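Local coordinates for protein nucleoporin nup120 (Schizosaccharomyces pombe, PDB 4GQ2) that serves as a structural component of the nuclear pore complex, whose nucleoporins can also dock transiently associated nuclear transport factors, at residues A[674-685]-A[790-799]; A[165-175]-A[186-196]. All blocks are in the same frame, centred on the assembly; numbering follows the deposited sequence.

Contact 1 of 2, residues A[674-685]-A[790-799]; sequences LCASVARVLDSI and PLHATVISSL
Val678 sets both methyls against Thr794, and its CG2 lies 3.7 Å from Leu791 CD1. Val678 and Leu791 lie side by side, pointing opposite ways, with the Thr794 side chain roughly perpendicular to the valine. Leu791 carries CG anti to its backbone N (chi1 171°), which brings CD1 across to Val678 and to Ser677 CB. Leu674 comes alongside the first turn of 790-799, its CD1 3.8 Å from Leu791 N. Segment 674-685, in the Nup120 helical domain, packs on 790-799 through aliphatic side chains, crossing at -48°; the segment axes approach to 9.7 Å, and no hydrogen bond links the segments. Thr794 has CG2 anti to the backbone N and OG1 beside it (chi1 -56°). The hydroxyl thus bends back to Pro790 O, a 2.7 Å bond, and also bonds Ser780 N, while CG2 faces Val678 CG2 at 3.8 Å. An alanine here would lose the hydroxyl and CG2, and would probably open a gap beside Val678 and leave Ser780 N without this partner. Val681 CG1 meets Val795 CG1 at 4.0 Å. Both methyls of Leu682 touch Ser798 CB, and CD2 also meets Leu799 CD2 at 3.9 Å. Ile685 CG2 touches the same Leu799 methyl.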
# COMPACT_ATOMS: atom_id res chain seq x y z
N LEU A 674 0.90 15.92 6.30
CA LEU A 674 -0.46 16.10 5.79
C LEU A 674 -0.85 14.97 4.83
O LEU A 674 -1.92 14.36 4.98
CB LEU A 674 -0.63 17.45 5.10
CG LEU A 674 -2.11 17.56 4.72
CD1 LEU A 674 -2.88 18.49 5.66
CD2 LEU A 674 -2.28 17.96 3.27
N CYS A 675 0.01 14.69 3.85
CA CYS A 675 -0.22 13.62 2.89
C CYS A 675 -0.43 12.28 3.59
O CYS A 675 -1.36 11.54 3.25
CB CYS A 675 0.94 13.52 1.90
SG CYS A 675 1.18 15.02 0.93
N ALA A 676 0.41 11.98 4.58
CA ALA A 676 0.28 10.75 5.36
C ALA A 676 -1.05 10.69 6.10
O ALA A 676 -1.70 9.65 6.14
CB ALA A 676 1.44 10.62 6.33
N SER A 677 -1.46 11.82 6.68
CA SER A 677 -2.70 11.89 7.46
C SER A 677 -3.92 11.67 6.57
O SER A 677 -4.79 10.86 6.90
CB SER A 677 -2.79 13.24 8.17
OG SER A 677 -1.73 13.38 9.10
N VAL A 678 -3.95 12.38 5.45
CA VAL A 678 -5.04 12.27 4.48
C VAL A 678 -5.16 10.84 3.96
O VAL A 678 -6.27 10.28 3.93
CB VAL A 678 -4.86 13.27 3.32
CG1 VAL A 678 -5.84 12.97 2.19
CG2 VAL A 678 -5.06 14.70 3.83
N ALA A 679 -4.02 10.25 3.57
CA ALA A 679 -3.99 8.87 3.07
C ALA A 679 -4.59 7.86 4.05
O ALA A 679 -5.31 6.96 3.64
CB ALA A 679 -2.57 8.46 2.70
N ARG A 680 -4.31 8.03 5.34
CA ARG A 680 -4.84 7.11 6.35
C ARG A 680 -6.35 7.26 6.49
O ARG A 680 -7.07 6.25 6.54
CB ARG A 680 -4.11 7.29 7.69
CG ARG A 680 -2.69 6.73 7.64
CD ARG A 680 -1.86 7.01 8.88
NE ARG A 680 -0.54 6.39 8.74
CZ ARG A 680 -0.22 5.16 9.14
NH1 ARG A 680 -1.12 4.39 9.75
NH2 ARG A 680 1.01 4.70 8.93
N VAL A 681 -6.84 8.50 6.53
CA VAL A 681 -8.28 8.74 6.59
C VAL A 681 -8.98 8.24 5.32
O VAL A 681 -10.02 7.56 5.42
CB VAL A 681 -8.61 10.23 6.85
CG1 VAL A 681 -10.10 10.49 6.70
CG2 VAL A 681 -8.14 10.64 8.24
N LEU A 682 -8.42 8.54 4.15
CA LEU A 682 -8.96 8.03 2.88
C LEU A 682 -9.07 6.50 2.86
O LEU A 682 -10.13 5.95 2.54
CB LEU A 682 -8.14 8.51 1.67
CG LEU A 682 -8.33 9.99 1.31
CD1 LEU A 682 -7.43 10.39 0.16
CD2 LEU A 682 -9.80 10.30 1.00
N ASP A 683 -7.98 5.82 3.22
CA ASP A 683 -7.96 4.36 3.25
C ASP A 683 -9.13 3.86 4.10
O ASP A 683 -9.86 2.95 3.71
CB ASP A 683 -6.62 3.88 3.83
CG ASP A 683 -6.55 2.37 3.97
OD1 ASP A 683 -6.28 1.69 2.97
OD2 ASP A 683 -6.77 1.87 5.09
N SER A 684 -9.30 4.48 5.26
CA SER A 684 -10.34 4.11 6.21
C SER A 684 -11.75 4.40 5.67
O SER A 684 -12.66 3.60 5.83
CB SER A 684 -10.07 4.80 7.54
OG SER A 684 -11.15 4.59 8.43
N ILE A 685 -11.92 5.55 5.02
CA ILE A 685 -13.21 5.90 4.40
C ILE A 685 -13.52 5.00 3.20
O ILE A 685 -14.63 4.49 3.06
CB ILE A 685 -13.27 7.39 3.99
CG1 ILE A 685 -13.04 8.32 5.20
CG2 ILE A 685 -14.60 7.72 3.32
CD1 ILE A 685 -13.78 7.90 6.44
N PRO A 790 -6.61 22.30 6.52
CA PRO A 790 -6.37 21.73 5.19
C PRO A 790 -6.51 20.21 5.16
O PRO A 790 -6.66 19.62 4.09
CB PRO A 790 -4.92 22.12 4.88
CG PRO A 790 -4.31 22.38 6.22
CD PRO A 790 -5.42 22.98 7.04
N LEU A 791 -6.48 19.58 6.34
CA LEU A 791 -6.71 18.14 6.44
C LEU A 791 -8.12 17.77 5.99
O LEU A 791 -8.28 17.00 5.05
CB LEU A 791 -6.44 17.64 7.86
CG LEU A 791 -6.84 16.20 8.19
CD1 LEU A 791 -6.12 15.18 7.32
CD2 LEU A 791 -6.58 15.94 9.67
N HIS A 792 -9.13 18.33 6.66
CA HIS A 792 -10.53 18.10 6.29
C HIS A 792 -10.84 18.49 4.87
O HIS A 792 -11.64 17.83 4.19
CB HIS A 792 -11.47 18.82 7.27
CG HIS A 792 -12.93 18.58 6.97
ND1 HIS A 792 -13.59 17.50 7.42
CD2 HIS A 792 -13.84 19.31 6.22
CE1 HIS A 792 -14.87 17.54 6.99
NE2 HIS A 792 -15.02 18.65 6.25
N ALA A 793 -10.22 19.57 4.39
CA ALA A 793 -10.49 20.05 3.03
C ALA A 793 -9.93 19.10 1.98
O ALA A 793 -10.57 18.86 0.96
CB ALA A 793 -9.96 21.47 2.83
N THR A 794 -8.74 18.57 2.23
CA THR A 794 -8.10 17.65 1.28
C THR A 794 -8.89 16.34 1.17
O THR A 794 -9.21 15.88 0.07
CB THR A 794 -6.62 17.43 1.61
OG1 THR A 794 -5.97 18.71 1.65
CG2 THR A 794 -5.93 16.55 0.57
N VAL A 795 -9.25 15.77 2.32
CA VAL A 795 -10.09 14.59 2.35
C VAL A 795 -11.34 14.84 1.51
O VAL A 795 -11.56 14.16 0.49
CB VAL A 795 -10.47 14.18 3.78
CG1 VAL A 795 -11.36 12.95 3.77
CG2 VAL A 795 -9.22 13.92 4.61
N ILE A 796 -12.14 15.83 1.92
CA ILE A 796 -13.40 16.16 1.25
C ILE A 796 -13.22 16.38 -0.24
O ILE A 796 -13.98 15.85 -1.05
CB ILE A 796 -14.10 17.37 1.94
CG1 ILE A 796 -14.84 16.91 3.21
CG2 ILE A 796 -15.08 18.07 1.00
CD1 ILE A 796 -16.05 16.04 2.96
N SER A 797 -12.18 17.13 -0.62
CA SER A 797 -11.89 17.37 -2.03
C SER A 797 -11.58 16.07 -2.78
O SER A 797 -12.09 15.85 -3.87
CB SER A 797 -10.73 18.36 -2.19
OG SER A 797 -11.00 19.56 -1.49
N SER A 798 -10.73 15.23 -2.16
CA SER A 798 -10.37 13.92 -2.72
C SER A 798 -11.60 13.06 -2.94
O SER A 798 -11.75 12.46 -4.00
CB SER A 798 -9.40 13.19 -1.80
OG SER A 798 -8.23 13.96 -1.58
N LEU A 799 -12.48 13.02 -1.94
CA LEU A 799 -13.75 12.29 -2.05
C LEU A 799 -14.61 12.84 -3.18
O LEU A 799 -15.21 12.08 -3.94
CB LEU A 799 -14.52 12.30 -0.73
CG LEU A 799 -13.87 11.55 0.44
CD1 LEU A 799 -14.73 11.65 1.69
CD2 LEU A 799 -13.60 10.09 0.09

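Contact 2 of 2, residues A[165-175]-A[186-196]; sequences PISFLNQKPDL and VSFFNGGLTKI
Phe188 and Phe168 meet at about a right angle, with Phe168 CD1 3.8 Å from Phe188 CE1 and in the plane of the Phe188 ring. Gln171 covers one face of Phe188. Its CB makes a CH-pi contact 3.8 Å from the ring centroid, and its amide lies stacked on the ring with the planes 17° apart. CG of Phe188 is anti to the carbonyl carbon (chi1 -58°), a turn that lays the ring beneath Gln171. Ser167 OG comes to the ring edge, 3.4 Å from Phe188 CZ, and is hydrogen-bonded to Glu207, which also binds Thr194 OG1. Phe168 is sandwiched between two prolines. Pro173 CG sits over the centre of one face and Pro165 CG over the centre of the other. Phe168 CZ lies 3.6 Å from Ile196 CD1 and also near Val186 CG1.

Backbone bonds join strands 173-175 and 186-188 in antiparallel fashion. Just beyond them, Phe189 N donates to Lys172 O at 2.8 Å, nearly straight onto the carbonyl. Asp174 N donates to Ser187 O, also at 2.8 Å, and Ser187 N returns a bond to Leu175 O at 2.9 Å. Opposite the single Ser187 stand Asp174 and Leu175, which makes a classic beta bulge. A type I turn from Phe188 to Gly191 leads toward the next strand, and a water accepts from Lys172 N and Asn190 N. Asp174 OD1 lies at the edge of the Phe189 ring, in its plane; Arg233 makes a cation-pi contact with that ring.

The strand parts of both segments belong to a four-stranded antiparallel sheet, consistent with one blade of the beta-propeller; 165-172 leads into its outermost strand, 173-178. Ile132 of strand 126-133 touches Phe168 and Val186, while Met241 of strand 238-244 touches Leu175 and Ser187.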
# COMPACT_ATOMS: atom_id res chain seq x y z
N PRO A 165 21.32 24.87 38.18
CA PRO A 165 20.77 25.86 39.10
C PRO A 165 20.97 25.44 40.54
O PRO A 165 20.83 24.25 40.87
CB PRO A 165 19.28 25.89 38.75
CG PRO A 165 19.16 25.19 37.44
CD PRO A 165 20.26 24.17 37.45
N ILE A 166 21.30 26.40 41.40
CA ILE A 166 21.65 26.13 42.79
C ILE A 166 20.46 25.55 43.56
O ILE A 166 20.62 24.60 44.32
CB ILE A 166 22.27 27.37 43.46
CG1 ILE A 166 23.69 27.59 42.91
CG2 ILE A 166 22.31 27.22 44.98
CD1 ILE A 166 24.20 29.01 43.03
N SER A 167 19.27 26.10 43.32
CA SER A 167 18.05 25.61 43.96
C SER A 167 17.75 24.12 43.71
O SER A 167 17.01 23.49 44.47
CB SER A 167 16.85 26.47 43.57
OG SER A 167 16.62 26.45 42.18
N PHE A 168 18.33 23.56 42.65
CA PHE A 168 18.14 22.14 42.31
C PHE A 168 18.95 21.20 43.20
O PHE A 168 18.72 19.99 43.20
CB PHE A 168 18.49 21.89 40.83
CG PHE A 168 17.51 22.47 39.84
CD1 PHE A 168 16.63 23.50 40.20
CD2 PHE A 168 17.49 22.03 38.53
CE1 PHE A 168 15.74 24.04 39.28
CE2 PHE A 168 16.61 22.56 37.60
CZ PHE A 168 15.73 23.57 37.97
N LEU A 169 19.89 21.76 43.95
CA LEU A 169 20.76 20.93 44.79
C LEU A 169 20.00 20.30 45.96
O LEU A 169 20.21 19.13 46.28
CB LEU A 169 21.98 21.72 45.29
CG LEU A 169 23.07 22.01 44.24
CD1 LEU A 169 24.06 23.05 44.75
CD2 LEU A 169 23.79 20.74 43.79
N ASN A 170 19.09 21.06 46.55
CA ASN A 170 18.38 20.65 47.76
C ASN A 170 16.91 20.34 47.52
O ASN A 170 16.28 19.63 48.31
CB ASN A 170 18.47 21.75 48.81
CG ASN A 170 19.88 21.94 49.34
OD1 ASN A 170 20.68 22.65 48.73
ND2 ASN A 170 20.19 21.30 50.47
N GLN A 171 16.38 20.90 46.45
CA GLN A 171 14.96 20.81 46.14
C GLN A 171 14.75 20.06 44.83
O GLN A 171 15.57 20.16 43.91
CB GLN A 171 14.36 22.22 46.08
CG GLN A 171 14.46 23.01 47.39
CD GLN A 171 14.15 24.50 47.24
OE1 GLN A 171 14.82 25.21 46.48
NE2 GLN A 171 13.15 24.98 47.97
N LYS A 172 13.67 19.29 44.74
CA LYS A 172 13.40 18.47 43.55
C LYS A 172 12.46 19.19 42.57
O LYS A 172 11.30 19.42 42.90
CB LYS A 172 12.83 17.10 43.94
CG LYS A 172 12.84 16.09 42.81
CD LYS A 172 12.38 14.72 43.27
CE LYS A 172 12.43 13.71 42.14
NZ LYS A 172 12.16 12.34 42.63
N PRO A 173 12.97 19.53 41.36
CA PRO A 173 12.16 20.21 40.35
C PRO A 173 11.00 19.33 39.91
O PRO A 173 11.18 18.12 39.75
CB PRO A 173 13.15 20.43 39.19
CG PRO A 173 14.50 20.31 39.81
CD PRO A 173 14.33 19.25 40.86
N ASP A 174 9.83 19.93 39.75
CA ASP A 174 8.61 19.17 39.55
C ASP A 174 7.82 19.63 38.31
O ASP A 174 7.49 18.82 37.45
CB ASP A 174 7.74 19.24 40.80
CG ASP A 174 6.65 18.19 40.83
OD1 ASP A 174 6.96 16.99 40.65
OD2 ASP A 174 5.48 18.57 41.03
N LEU A 175 7.50 20.91 38.25
CA LEU A 175 6.77 21.45 37.11
C LEU A 175 7.50 22.66 36.53
O LEU A 175 8.21 23.37 37.25
CB LEU A 175 5.34 21.82 37.50
CG LEU A 175 4.40 20.71 37.97
CD1 LEU A 175 3.17 21.29 38.66
CD2 LEU A 175 3.98 19.80 36.82
N VAL A 186 10.27 27.17 37.68
CA VAL A 186 10.33 25.77 38.06
C VAL A 186 9.85 25.65 39.51
O VAL A 186 10.39 26.30 40.41
CB VAL A 186 11.77 25.22 37.93
CG1 VAL A 186 11.85 23.77 38.39
CG2 VAL A 186 12.28 25.36 36.51
N SER A 187 8.82 24.84 39.72
CA SER A 187 8.30 24.59 41.06
C SER A 187 8.87 23.29 41.60
O SER A 187 9.28 22.41 40.83
CB SER A 187 6.77 24.54 41.05
OG SER A 187 6.29 23.42 40.33
N PHE A 188 8.88 23.16 42.92
CA PHE A 188 9.52 22.02 43.56
C PHE A 188 8.53 21.08 44.22
O PHE A 188 7.48 21.50 44.69
CB PHE A 188 10.59 22.49 44.55
CG PHE A 188 11.65 23.35 43.92
CD1 PHE A 188 12.69 22.77 43.19
CD2 PHE A 188 11.61 24.73 44.04
CE1 PHE A 188 13.67 23.55 42.61
CE2 PHE A 188 12.59 25.53 43.46
CZ PHE A 188 13.62 24.93 42.74
N PHE A 189 8.89 19.80 44.24
CA PHE A 189 7.99 18.74 44.69
C PHE A 189 7.49 18.93 46.13
O PHE A 189 6.32 18.69 46.41
CB PHE A 189 8.65 17.37 44.54
CG PHE A 189 7.77 16.23 44.97
CD1 PHE A 189 6.91 15.63 44.06
CD2 PHE A 189 7.79 15.78 46.28
CE1 PHE A 189 6.08 14.59 44.45
CE2 PHE A 189 6.96 14.74 46.68
CZ PHE A 189 6.11 14.14 45.76
N ASN A 190 8.39 19.35 47.02
CA ASN A 190 8.06 19.52 48.44
C ASN A 190 7.62 20.95 48.79
O ASN A 190 7.41 21.27 49.95
CB ASN A 190 9.23 19.06 49.33
CG ASN A 190 9.60 17.60 49.11
OD1 ASN A 190 10.12 17.23 48.06
ND2 ASN A 190 9.35 16.77 50.11
N GLY A 191 7.49 21.79 47.77
CA GLY A 191 7.07 23.18 47.95
C GLY A 191 8.11 24.17 47.47
O GLY A 191 9.31 23.90 47.51
N GLY A 192 7.64 25.34 47.02
CA GLY A 192 8.53 26.39 46.54
C GLY A 192 8.52 26.60 45.03
O GLY A 192 8.02 25.76 44.27
N LEU A 193 9.09 27.72 44.61
CA LEU A 193 9.05 28.15 43.21
C LEU A 193 10.21 29.09 42.89
O LEU A 193 10.40 30.11 43.56
CB LEU A 193 7.71 28.83 42.91
CG LEU A 193 7.43 29.34 41.49
CD1 LEU A 193 6.98 28.21 40.58
CD2 LEU A 193 6.38 30.44 41.53
N THR A 194 10.97 28.75 41.85
CA THR A 194 12.10 29.56 41.42
C THR A 194 11.87 30.15 40.02
O THR A 194 11.16 29.56 39.20
CB THR A 194 13.42 28.76 41.44
OG1 THR A 194 14.51 29.62 41.09
CG2 THR A 194 13.38 27.59 40.47
N LYS A 195 12.47 31.30 39.76
CA LYS A 195 12.55 31.82 38.41
C LYS A 195 14.01 31.81 37.98
O LYS A 195 14.83 32.56 38.51
CB LYS A 195 11.96 33.23 38.30
CG LYS A 195 11.88 33.74 36.86
CD LYS A 195 11.57 35.23 36.79
CE LYS A 195 10.07 35.50 36.85
NZ LYS A 195 9.78 36.96 36.85
N ILE A 196 14.33 30.93 37.03
CA ILE A 196 15.66 30.86 36.46
C ILE A 196 15.75 31.82 35.28
O ILE A 196 14.98 31.70 34.32
CB ILE A 196 16.02 29.42 36.04
CG1 ILE A 196 15.93 28.48 37.25
CG2 ILE A 196 17.41 29.37 35.40
CD1 ILE A 196 15.86 27.01 36.91
O HOH W 1 11.23 19.38 46.68

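Overall arrangement
Contact 2 comes first along the chain and closes before contact 1 opens. Their centres are 45 Å apart and their nearest atoms about 29 Å apart, so they do not touch. They share no helix or sheet. The centre of contact 2 is about 40 Å, and that of contact 1 about 7 Å, from the centre of the chain. Contact 2 joins neighbouring strands, and the loop before them, of one four-stranded sheet. Contact 1 joins helices 672-703 and 790-803, far apart in sequence. Strands 3-11 and 539-544 of the large mixed sheet touch it. Contact 1 thus lies where the helical part abuts that sheet, while contact 2 is internal to the propeller.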